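Long-range contact in histidine kinase (Synechocystis sp., PDB 5DFY), which probably relays light signals as a phosphorelay sensor kinase, here represented by its third GAF domain, which carries the photochromic bilin phycocyanobilin: residues Y74-E87 / F103-G116. Residues are numbered along the deposited sequence; the frame is centred on the assembly and turned at random.
Sequences YRFNPDWSGEFIHE and FPLWQDTYLQENEG. With CYC (phycocyanobilin), chain B.
The Phe84 ring turns its edge to Trp106, CZ lying 3.7 Å from CE3, and bears one face on Tyr74, whose own ring has the bilin methyl CMB over one face and Glu83 N over the other. Phe84 CB in turn sits over a face of Phe103 (CH-pi, 4.0 Å to the ring centroid), with Glu87 CB at that ring's edge; two phenylalanines suit so apolar a seam. At the far end Trp80 offers a broad face to the Schellman turn closing helix 109-113, Glu115 CB making a CH-pi contact 3.8 Å from its five-membered-ring centroid, and an N-H, NE1, to a water (2.8 Å). Waters also bridge the backbones, as from Gly82 O to Trp106 N. Trp106 lays its indole over bilin ring D, which carries NB and OB, because chi1 of -180° swings CG away from the backbone N; CZ2 comes 3.4 Å from C1B. A leucine here would probably bare this face of the pyrrolinone, remove one group from Phe84's edge and cost OC its weak bond from NE1. Asp108 caps the helix, OD1 accepting from Leu111 N (2.9 Å), and takes the bilin's NC and ND on OD2. Tyr74, Phe84, Trp106 and Asp108 thus help form the bilin pocket of a cyanobacteriochrome GAF domain.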
loop_
_atom_site.group_PDB
_atom_site.type_symbol
_atom_site.label_atom_id
_atom_site.label_comp_id
_atom_site.label_asym_id
_atom_site.label_seq_id
_atom_site.Cartn_x
_atom_site.Cartn_y
_atom_site.Cartn_z
ATOM N N TYR A 74 6.782 8.280 -14.234
ATOM C CA TYR A 74 7.014 7.216 -15.217
ATOM C C TYR A 74 6.356 5.966 -14.687
ATOM O O TYR A 74 6.669 5.543 -13.586
ATOM C CB TYR A 74 8.506 6.997 -15.406
ATOM C CG TYR A 74 8.986 5.939 -16.370
ATOM C CD1 TYR A 74 9.141 6.223 -17.723
ATOM C CD2 TYR A 74 9.366 4.679 -15.920
ATOM C CE1 TYR A 74 9.628 5.277 -18.594
ATOM C CE2 TYR A 74 9.849 3.714 -16.801
ATOM C CZ TYR A 74 9.993 4.032 -18.125
ATOM O OH TYR A 74 10.470 3.098 -19.019
ATOM N N ARG A 75 5.442 5.404 -15.465
ATOM C CA ARG A 75 4.651 4.245 -15.037
ATOM C C ARG A 75 5.096 3.011 -15.793
ATOM O O ARG A 75 5.153 3.042 -17.023
ATOM C CB ARG A 75 3.173 4.500 -15.287
ATOM C CG ARG A 75 2.272 3.374 -14.816
ATOM C CD ARG A 75 0.829 3.653 -15.141
ATOM N NE ARG A 75 0.673 3.709 -16.585
ATOM C CZ ARG A 75 -0.259 4.402 -17.227
ATOM N NH1 ARG A 75 -1.161 5.109 -16.560
ATOM N NH2 ARG A 75 -0.277 4.385 -18.550
ATOM N N PHE A 76 5.404 1.935 -15.071
ATOM C CA PHE A 76 5.780 0.676 -15.708
ATOM C C PHE A 76 4.612 -0.036 -16.383
ATOM O O PHE A 76 3.480 -0.077 -15.887
ATOM C CB PHE A 76 6.409 -0.247 -14.689
ATOM C CG PHE A 76 7.800 0.152 -14.269
ATOM C CD1 PHE A 76 8.851 0.157 -15.179
ATOM C CD2 PHE A 76 8.066 0.533 -12.967
ATOM C CE1 PHE A 76 10.134 0.515 -14.779
ATOM C CE2 PHE A 76 9.336 0.880 -12.556
ATOM C CZ PHE A 76 10.379 0.886 -13.469
ATOM N N ASN A 77 4.910 -0.585 -17.555
ATOM C CA ASN A 77 3.996 -1.466 -18.262
ATOM C C ASN A 77 4.214 -2.869 -17.745
ATOM O O ASN A 77 5.191 -3.130 -17.051
ATOM C CB ASN A 77 4.252 -1.411 -19.756
ATOM C CG ASN A 77 3.889 -0.084 -20.363
ATOM O OD1 ASN A 77 2.875 0.516 -20.011
ATOM N ND2 ASN A 77 4.721 0.386 -21.292
ATOM N N PRO A 78 3.318 -3.795 -18.101
ATOM C CA PRO A 78 3.492 -5.159 -17.598
ATOM C C PRO A 78 4.847 -5.782 -17.966
ATOM O O PRO A 78 5.383 -6.534 -17.155
ATOM C CB PRO A 78 2.324 -5.905 -18.251
ATOM C CG PRO A 78 1.253 -4.853 -18.353
ATOM C CD PRO A 78 2.001 -3.595 -18.732
ATOM N N ASP A 79 5.396 -5.457 -19.132
ATOM C CA ASP A 79 6.673 -6.032 -19.549
ATOM C C ASP A 79 7.875 -5.211 -19.076
ATOM O O ASP A 79 8.990 -5.423 -19.536
ATOM C CB ASP A 79 6.722 -6.200 -21.080
ATOM C CG ASP A 79 6.723 -4.883 -21.834
ATOM O OD1 ASP A 79 6.747 -3.815 -21.200
ATOM O OD2 ASP A 79 6.716 -4.918 -23.090
ATOM N N TRP A 80 7.629 -4.279 -18.156
ATOM C CA TRP A 80 8.657 -3.451 -17.505
ATOM C C TRP A 80 9.337 -2.436 -18.427
ATOM O O TRP A 80 10.276 -1.752 -18.015
ATOM C CB TRP A 80 9.703 -4.326 -16.819
ATOM C CG TRP A 80 9.104 -5.091 -15.705
ATOM C CD1 TRP A 80 8.801 -6.424 -15.702
ATOM C CD2 TRP A 80 8.676 -4.581 -14.433
ATOM N NE1 TRP A 80 8.219 -6.775 -14.515
ATOM C CE2 TRP A 80 8.128 -5.662 -13.715
ATOM C CE3 TRP A 80 8.693 -3.315 -13.835
ATOM C CZ2 TRP A 80 7.618 -5.523 -12.433
ATOM C CZ3 TRP A 80 8.190 -3.183 -12.566
ATOM C CH2 TRP A 80 7.656 -4.274 -11.872
ATOM N N SER A 81 8.808 -2.276 -19.634
ATOM C CA SER A 81 8.938 -1.012 -20.334
ATOM C C SER A 81 8.116 -0.018 -19.537
ATOM O O SER A 81 7.485 -0.387 -18.530
ATOM C CB SER A 81 8.438 -1.100 -21.783
ATOM O OG SER A 81 7.037 -1.355 -21.871
ATOM N N GLY A 82 8.090 1.236 -19.960
ATOM C CA GLY A 82 7.282 2.208 -19.260
ATOM C C GLY A 82 6.899 3.395 -20.104
ATOM O O GLY A 82 7.277 3.504 -21.271
ATOM N N GLU A 83 6.124 4.276 -19.500
ATOM C CA GLU A 83 5.529 5.406 -20.184
ATOM C C GLU A 83 5.545 6.624 -19.264
ATOM O O GLU A 83 5.193 6.512 -18.105
ATOM C CB GLU A 83 4.094 5.042 -20.589
ATOM C CG GLU A 83 3.351 6.061 -21.378
ATOM C CD GLU A 83 1.907 5.641 -21.586
ATOM O OE1 GLU A 83 1.634 4.419 -21.492
ATOM O OE2 GLU A 83 1.046 6.522 -21.823
ATOM N N PHE A 84 5.918 7.792 -19.775
ATOM C CA PHE A 84 5.719 9.022 -19.027
ATOM C C PHE A 84 4.268 9.388 -19.036
ATOM O O PHE A 84 3.609 9.340 -20.082
ATOM C CB PHE A 84 6.565 10.162 -19.630
ATOM C CG PHE A 84 8.023 9.968 -19.423
ATOM C CD1 PHE A 84 8.546 9.996 -18.143
ATOM C CD2 PHE A 84 8.870 9.717 -20.483
ATOM C CE1 PHE A 84 9.873 9.803 -17.916
ATOM C CE2 PHE A 84 10.222 9.507 -20.257
ATOM C CZ PHE A 84 10.724 9.564 -18.977
ATOM N N ILE A 85 3.746 9.744 -17.878
ATOM C CA ILE A 85 2.374 10.146 -17.812
ATOM C C ILE A 85 2.182 11.503 -17.180
ATOM O O ILE A 85 1.078 12.019 -17.214
ATOM C CB ILE A 85 1.535 9.077 -17.082
ATOM C CG1 ILE A 85 2.025 8.866 -15.658
ATOM C CG2 ILE A 85 1.607 7.738 -17.857
ATOM C CD1 ILE A 85 1.055 8.014 -14.847
ATOM N N HIS A 86 3.248 12.114 -16.648
ATOM C CA HIS A 86 3.149 13.504 -16.224
ATOM C C HIS A 86 4.504 14.177 -16.147
ATOM O O HIS A 86 5.509 13.552 -15.837
ATOM C CB HIS A 86 2.449 13.637 -14.871
ATOM C CG HIS A 86 1.935 15.013 -14.612
ATOM N ND1 HIS A 86 0.664 15.413 -14.957
ATOM C CD2 HIS A 86 2.544 16.111 -14.100
ATOM C CE1 HIS A 86 0.502 16.685 -14.641
ATOM N NE2 HIS A 86 1.630 17.131 -14.119
ATOM N N GLU A 87 4.492 15.478 -16.432
ATOM C CA GLU A 87 5.671 16.336 -16.392
ATOM C C GLU A 87 5.337 17.645 -15.690
ATOM O O GLU A 87 4.303 18.260 -15.963
ATOM C CB GLU A 87 6.169 16.620 -17.814
ATOM C CG GLU A 87 7.282 17.655 -17.902
ATOM C CD GLU A 87 7.651 17.952 -19.345
ATOM O OE1 GLU A 87 6.724 18.030 -20.191
ATOM O OE2 GLU A 87 8.858 18.080 -19.628
ATOM N N PHE A 103 4.111 11.950 -24.888
ATOM C CA PHE A 103 5.477 12.008 -24.406
ATOM C C PHE A 103 6.392 11.206 -25.284
ATOM O O PHE A 103 5.950 10.255 -25.935
ATOM C CB PHE A 103 5.569 11.461 -22.975
ATOM C CG PHE A 103 4.945 12.341 -21.949
ATOM C CD1 PHE A 103 3.601 12.241 -21.644
ATOM C CD2 PHE A 103 5.710 13.286 -21.288
ATOM C CE1 PHE A 103 3.031 13.047 -20.693
ATOM C CE2 PHE A 103 5.143 14.111 -20.330
ATOM C CZ PHE A 103 3.810 13.999 -20.032
ATOM N N PRO A 104 7.681 11.537 -25.280
ATOM C CA PRO A 104 8.633 10.678 -25.969
ATOM C C PRO A 104 8.816 9.355 -25.252
ATOM O O PRO A 104 8.411 9.227 -24.093
ATOM C CB PRO A 104 9.928 11.479 -25.925
ATOM C CG PRO A 104 9.794 12.307 -24.675
ATOM C CD PRO A 104 8.345 12.668 -24.607
ATOM N N LEU A 105 9.415 8.396 -25.945
ATOM C CA LEU A 105 9.744 7.102 -25.360
ATOM C C LEU A 105 11.169 7.093 -24.835
ATOM O O LEU A 105 12.086 7.612 -25.463
ATOM C CB LEU A 105 9.584 5.984 -26.386
ATOM C CG LEU A 105 8.186 5.848 -26.956
ATOM C CD1 LEU A 105 8.219 4.831 -28.077
ATOM C CD2 LEU A 105 7.185 5.449 -25.875
ATOM N N TRP A 106 11.342 6.501 -23.666
ATOM C CA TRP A 106 12.665 6.247 -23.124
ATOM C C TRP A 106 12.746 4.735 -22.961
ATOM O O TRP A 106 12.209 4.163 -22.007
ATOM C CB TRP A 106 12.860 7.003 -21.812
ATOM C CG TRP A 106 14.182 6.838 -21.138
ATOM C CD1 TRP A 106 15.087 5.824 -21.297
ATOM C CD2 TRP A 106 14.741 7.721 -20.161
ATOM N NE1 TRP A 106 16.171 6.025 -20.471
ATOM C CE2 TRP A 106 15.978 7.180 -19.763
ATOM C CE3 TRP A 106 14.305 8.915 -19.574
ATOM C CZ2 TRP A 106 16.784 7.792 -18.818
ATOM C CZ3 TRP A 106 15.112 9.526 -18.637
ATOM C CH2 TRP A 106 16.333 8.964 -18.264
ATOM N N GLN A 107 13.336 4.121 -23.824
ATOM C CA GLN A 107 13.331 2.670 -23.903
ATOM C C GLN A 107 14.547 2.142 -23.195
ATOM O O GLN A 107 15.545 1.774 -23.818
ATOM C CB GLN A 107 13.307 2.213 -25.351
ATOM C CG GLN A 107 12.020 2.560 -26.048
ATOM C CD GLN A 107 12.037 2.168 -27.500
ATOM O OE1 GLN A 107 13.101 2.064 -28.114
ATOM N NE2 GLN A 107 10.851 1.939 -28.063
ATOM N N ASP A 108 14.400 2.024 -22.003
ATOM C CA ASP A 108 15.525 1.625 -21.201
ATOM C C ASP A 108 15.579 0.108 -21.056
ATOM O O ASP A 108 14.849 -0.504 -20.265
ATOM C CB ASP A 108 15.478 2.283 -19.836
ATOM C CG ASP A 108 16.795 2.210 -19.158
ATOM O OD1 ASP A 108 17.146 1.101 -18.696
ATOM O OD2 ASP A 108 17.480 3.236 -19.109
ATOM N N THR A 109 16.468 -0.493 -21.831
ATOM C CA THR A 109 16.588 -1.939 -21.856
ATOM C C THR A 109 17.002 -2.493 -20.493
ATOM O O THR A 109 16.611 -3.593 -20.130
ATOM C CB THR A 109 17.600 -2.369 -22.936
ATOM O OG1 THR A 109 18.825 -1.660 -22.748
ATOM C CG2 THR A 109 17.073 -2.022 -24.298
ATOM N N TYR A 110 17.773 -1.732 -19.726
ATOM C CA TYR A 110 18.261 -2.205 -18.433
ATOM C C TYR A 110 17.137 -2.337 -17.409
ATOM O O TYR A 110 17.043 -3.345 -16.705
ATOM C CB TYR A 110 19.344 -1.278 -17.904
ATOM C CG TYR A 110 19.951 -1.693 -16.585
ATOM C CD1 TYR A 110 19.382 -1.316 -15.379
ATOM C CD2 TYR A 110 21.101 -2.466 -16.546
ATOM C CE1 TYR A 110 19.942 -1.699 -14.170
ATOM C CE2 TYR A 110 21.658 -2.847 -15.352
ATOM C CZ TYR A 110 21.082 -2.463 -14.169
ATOM O OH TYR A 110 21.650 -2.843 -12.978
ATOM N N LEU A 111 16.281 -1.320 -17.298
ATOM C CA LEU A 111 15.146 -1.439 -16.377
ATOM C C LEU A 111 14.246 -2.575 -16.779
ATOM O O LEU A 111 13.722 -3.311 -15.943
ATOM C CB LEU A 111 14.318 -0.149 -16.332
ATOM C CG LEU A 111 14.893 1.047 -15.596
ATOM C CD1 LEU A 111 13.925 2.202 -15.747
ATOM C CD2 LEU A 111 15.133 0.744 -14.134
ATOM N N GLN A 112 14.033 -2.709 -18.076
ATOM C CA GLN A 112 13.170 -3.767 -18.564
ATOM C C GLN A 112 13.733 -5.139 -18.254
ATOM O O GLN A 112 13.039 -5.984 -17.713
ATOM C CB GLN A 112 12.960 -3.610 -20.060
ATOM C CG GLN A 112 12.045 -4.634 -20.637
ATOM C CD GLN A 112 11.433 -4.166 -21.941
ATOM O OE1 GLN A 112 10.268 -4.432 -22.224
ATOM N NE2 GLN A 112 12.216 -3.447 -22.733
ATOM N N GLU A 113 15.009 -5.356 -18.581
ATOM C CA GLU A 113 15.622 -6.669 -18.374
ATOM C C GLU A 113 15.726 -7.026 -16.903
ATOM O O GLU A 113 15.676 -8.196 -16.544
ATOM C CB GLU A 113 17.004 -6.728 -19.021
ATOM C CG GLU A 113 16.935 -6.720 -20.541
ATOM C CD GLU A 113 18.295 -6.614 -21.210
ATOM O OE1 GLU A 113 19.324 -6.783 -20.517
ATOM O OE2 GLU A 113 18.332 -6.364 -22.433
ATOM N N ASN A 114 15.884 -6.024 -16.046
ATOM C CA ASN A 114 16.012 -6.268 -14.624
ATOM C C ASN A 114 14.715 -6.015 -13.873
ATOM O O ASN A 114 14.714 -5.927 -12.664
ATOM C CB ASN A 114 17.143 -5.420 -14.068
ATOM C CG ASN A 114 18.482 -5.829 -14.635
ATOM O OD1 ASN A 114 19.041 -5.152 -15.498
ATOM N ND2 ASN A 114 18.984 -6.962 -14.186
ATOM N N GLU A 115 13.622 -5.926 -14.624
ATOM C CA GLU A 115 12.282 -5.840 -14.070
ATOM C C GLU A 115 12.202 -4.777 -12.993
ATOM O O GLU A 115 11.625 -4.996 -11.933
ATOM C CB GLU A 115 11.853 -7.191 -13.526
ATOM C CG GLU A 115 12.000 -8.276 -14.592
ATOM C CD GLU A 115 11.385 -9.607 -14.213
ATOM O OE1 GLU A 115 11.617 -10.078 -13.084
ATOM O OE2 GLU A 115 10.675 -10.188 -15.062
ATOM N N GLY A 116 12.765 -3.620 -13.299
ATOM C CA GLY A 116 12.731 -2.496 -12.380
ATOM C C GLY A 116 14.038 -2.228 -11.659
ATOM O O GLY A 116 14.190 -1.204 -10.998
HETATM C CHA CYC B . 20.300 2.339 -15.916
HETATM N NA CYC B . 18.262 3.661 -16.655
HETATM C C1A CYC B . 19.215 3.094 -15.690
HETATM C C2A CYC B . 18.759 3.542 -14.331
HETATM C C3A CYC B . 17.573 4.354 -14.476
HETATM C C4A CYC B . 17.275 4.435 -15.915
HETATM C CMA CYC B . 16.811 4.971 -13.332
HETATM C CAA CYC B . 19.423 3.115 -13.034
HETATM C CBA CYC B . 18.806 1.718 -12.804
HETATM C CGA CYC B . 19.329 0.928 -11.605
HETATM O O1A CYC B . 20.386 1.296 -11.047
HETATM O O2A CYC B . 18.724 -0.115 -11.177
HETATM C CHB CYC B . 16.142 5.081 -16.633
HETATM N NB CYC B . 16.000 7.187 -15.275
HETATM C C1B CYC B . 15.477 6.137 -16.194
HETATM C C2B CYC B . 14.101 6.489 -16.563
HETATM C C3B CYC B . 13.761 7.692 -15.929
HETATM C C4B CYC B . 14.911 8.182 -15.139
HETATM C CMB CYC B . 13.245 5.647 -17.483
HETATM C CAB CYC B . 12.427 8.423 -16.028
HETATM C CBB CYC B . 11.711 8.387 -14.687
HETATM O OB CYC B . 15.013 9.177 -14.462
HETATM N NC CYC B . 19.084 3.158 -21.208
HETATM C C1C CYC B . 18.701 3.742 -22.230
HETATM C C2C CYC B . 19.367 2.964 -23.611
HETATM C C3C CYC B . 19.668 1.760 -23.203
HETATM C C4C CYC B . 19.986 1.970 -21.631
HETATM C CMC CYC B . 18.383 3.074 -24.831
HETATM C CAC CYC B . 20.906 0.995 -23.933
HETATM C CBC CYC B . 20.456 0.555 -25.307
HETATM O OC CYC B . 17.971 4.711 -22.289
HETATM C CHD CYC B . 20.765 1.181 -20.876
HETATM N ND CYC B . 20.122 2.004 -18.519
HETATM C C1D CYC B . 20.941 1.353 -19.401
HETATM C C2D CYC B . 22.017 0.846 -18.733
HETATM C C3D CYC B . 21.872 1.165 -17.422
HETATM C C4D CYC B . 20.688 1.885 -17.293
HETATM C CMD CYC B . 23.130 0.052 -19.402
HETATM C CAD CYC B . 22.819 0.807 -16.305
HETATM C CBD CYC B . 23.720 1.977 -15.968
HETATM C CGD CYC B . 24.645 2.266 -17.137
HETATM O O1D CYC B . 24.502 3.303 -17.839
HETATM O O2D CYC B . 25.575 1.465 -17.432
HETATM O O HOH W 1 7.489 -9.504 -14.163
HETATM O O HOH W 2 8.846 5.753 -22.302
HETATM O O HOH W 3 10.028 1.992 -22.167
HETATM O O HOH W 4 6.680 7.712 -22.633
#